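Local coordinates for protein GDNF family receptor alpha-3 (Homo sapiens, PDB 2GH0) that binds artemin, a growth factor that supports survival of sensory and sympathetic peripheral neurons, and thereby leads to autophosphorylation and activation of the receptor RET, at residues L99-L104 / T148-N153. Residues are numbered along the deposited sequence; the frame is centred on the assembly and turned at random.
Sequences LELRRL and TAMTPN
Leu-101 and Met-150 pass each other in opposite directions, a compact case of a helix docking on a loop through van der Waals contacts of side chains with each other and with backbone atoms. With its CG anti to the backbone N (chi1 -164°), Leu-101 reaches from the helix to the backbone of Ala-149, and its CD1 lies 3.5 Å from Ala-149 O, while Leu-101 CG is 4.2 Å from Met-150 SD. Met-150 answers with a chain folded at chi2 (-74°) and chi3, which lays its thioether against the helix backbone: SD is 3.8 Å from Arg-102 CA, and CE rests 4.0 Å from Arg-102 CG. Replacing Leu-101 by an alanine would probably open a gap beside Ala-149 O and leave the sulfur without its contact with the leucine branch. An ST turn shapes the loop, Met-150 N donating to Thr-148 OG1 over 2.9 Å, while Thr-151 OG1 donates to Thr-148 O.

The packing thins toward Leu-104, an exposed residue whose CD2 meets Ala-149 CB at 4.0 Å but which itself contributes little surface. Arg-102 gives the contact its backbone and CB-CG stem, while its guanidinium NH2 forms a salt bridge with Glu-177 of helix 175-186.

Both segments belong to the second GDNF/GAS1 domain of this receptor fragment. Met-150 also touches Cys-111 and Leu-115, so its side chain meets both helix 98-106 and helix 109-121, while Leu-101 continues onto Cys-166, the disulfide partner of Cys-98. Beyond the loop, strand 152-154 pairs antiparallel with strand 162-164, and helix 175-186 receives Leu-99 from one segment and Pro-152 from the other.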
loop_
_atom_site.group_PDB
_atom_site.type_symbol
_atom_site.label_atom_id
_atom_site.label_comp_id
_atom_site.label_asym_id
_atom_site.label_seq_id
_atom_site.Cartn_x
_atom_site.Cartn_y
_atom_site.Cartn_z
ATOM N N LEU C 99 26.644 -26.080 46.244
ATOM C CA LEU C 99 27.324 -27.314 45.789
ATOM C C LEU C 99 26.493 -28.120 44.795
ATOM O O LEU C 99 27.050 -28.658 43.832
ATOM C CB LEU C 99 27.743 -28.219 46.972
ATOM C CG LEU C 99 28.738 -27.557 47.929
ATOM C CD1 LEU C 99 28.929 -28.459 49.123
ATOM C CD2 LEU C 99 30.057 -27.178 47.210
ATOM N N GLU C 100 25.182 -28.216 45.020
ATOM C CA GLU C 100 24.232 -28.656 43.943
ATOM C C GLU C 100 24.223 -27.850 42.652
ATOM O O GLU C 100 24.180 -28.397 41.551
ATOM C CB GLU C 100 22.826 -28.674 44.526
ATOM C CG GLU C 100 22.773 -29.790 45.532
ATOM C CD GLU C 100 23.442 -31.038 44.959
ATOM O OE1 GLU C 100 23.006 -31.371 43.779
ATOM O OE2 GLU C 100 24.356 -31.672 45.667
ATOM N N LEU C 101 24.182 -26.539 42.785
ATOM C CA LEU C 101 24.312 -25.658 41.623
ATOM C C LEU C 101 25.606 -25.895 40.791
ATOM O O LEU C 101 25.562 -25.978 39.547
ATOM C CB LEU C 101 24.267 -24.210 42.130
ATOM C CG LEU C 101 24.004 -23.110 41.107
ATOM C CD1 LEU C 101 22.687 -23.370 40.265
ATOM C CD2 LEU C 101 24.028 -21.685 41.772
ATOM N N ARG C 102 26.777 -25.922 41.458
ATOM C CA ARG C 102 28.031 -26.262 40.767
ATOM C C ARG C 102 27.973 -27.615 40.074
ATOM O O ARG C 102 28.546 -27.794 39.011
ATOM C CB ARG C 102 29.200 -26.312 41.752
ATOM C CG ARG C 102 30.565 -26.232 41.031
ATOM C CD ARG C 102 31.773 -26.184 42.003
ATOM N NE ARG C 102 31.707 -27.313 42.952
ATOM C CZ ARG C 102 32.504 -27.443 44.012
ATOM N NH1 ARG C 102 33.460 -26.562 44.204
ATOM N NH2 ARG C 102 32.377 -28.481 44.843
ATOM N N ARG C 103 27.281 -28.564 40.683
ATOM C CA ARG C 103 27.132 -29.903 40.090
ATOM C C ARG C 103 26.324 -29.848 38.784
ATOM O O ARG C 103 26.550 -30.742 37.812
ATOM C CB ARG C 103 26.425 -30.814 41.045
ATOM C CG ARG C 103 26.463 -32.323 40.509
ATOM C CD ARG C 103 26.119 -33.214 41.636
ATOM N NE ARG C 103 24.923 -34.012 41.331
ATOM C CZ ARG C 103 23.680 -33.510 41.368
ATOM N NH1 ARG C 103 23.458 -32.192 41.683
ATOM N NH2 ARG C 103 22.669 -34.352 41.077
ATOM N N LEU C 104 25.379 -28.843 38.792
ATOM C CA LEU C 104 24.530 -28.662 37.601
ATOM C C LEU C 104 25.433 -27.993 36.581
ATOM O O LEU C 104 25.428 -28.375 35.410
ATOM C CB LEU C 104 23.266 -27.829 37.893
ATOM C CG LEU C 104 22.379 -27.389 36.683
ATOM C CD1 LEU C 104 21.783 -28.567 35.897
ATOM C CD2 LEU C 104 21.280 -26.401 37.094
ATOM N N THR C 148 25.096 -18.749 32.421
ATOM C CA THR C 148 25.325 -20.160 32.782
ATOM C C THR C 148 24.483 -20.518 34.012
ATOM O O THR C 148 23.804 -19.660 34.583
ATOM C CB THR C 148 26.795 -20.443 33.129
ATOM O OG1 THR C 148 27.142 -19.762 34.364
ATOM C CG2 THR C 148 27.758 -20.063 31.986
ATOM N N ALA C 149 24.540 -21.771 34.449
ATOM C CA ALA C 149 23.936 -22.131 35.725
ATOM C C ALA C 149 24.571 -21.346 36.880
ATOM O O ALA C 149 23.917 -21.125 37.910
ATOM C CB ALA C 149 24.038 -23.664 35.996
ATOM N N MET C 150 25.825 -20.910 36.733
ATOM C CA MET C 150 26.483 -20.181 37.800
ATOM C C MET C 150 26.438 -18.691 37.574
ATOM O O MET C 150 27.478 -18.052 37.730
ATOM C CB MET C 150 27.969 -20.556 37.891
ATOM C CG MET C 150 28.251 -22.043 38.094
ATOM S SD MET C 150 27.908 -22.609 39.722
ATOM C CE MET C 150 29.398 -22.375 40.630
ATOM N N THR C 151 25.263 -18.111 37.298
ATOM C CA THR C 151 25.211 -16.666 36.931
ATOM C C THR C 151 25.348 -15.841 38.184
ATOM O O THR C 151 24.526 -16.012 39.119
ATOM C CB THR C 151 23.866 -16.309 36.165
ATOM O OG1 THR C 151 23.928 -16.904 34.875
ATOM C CG2 THR C 151 23.650 -14.787 36.022
ATOM N N PRO C 152 26.381 -14.977 38.254
ATOM C CA PRO C 152 26.527 -14.062 39.378
ATOM C C PRO C 152 25.752 -12.743 39.193
ATOM O O PRO C 152 25.429 -12.329 38.016
ATOM C CB PRO C 152 28.040 -13.773 39.361
ATOM C CG PRO C 152 28.428 -13.791 37.955
ATOM C CD PRO C 152 27.497 -14.804 37.286
ATOM N N ASN C 153 25.449 -12.041 40.284
ATOM C CA ASN C 153 24.792 -10.730 40.070
ATOM C C ASN C 153 24.922 -9.857 41.313
ATOM O O ASN C 153 25.179 -10.365 42.384
ATOM C CB ASN C 153 23.284 -10.930 39.793
ATOM C CG ASN C 153 22.592 -9.637 39.272
ATOM O OD1 ASN C 153 23.210 -8.859 38.538
ATOM N ND2 ASN C 153 21.304 -9.412 39.688
#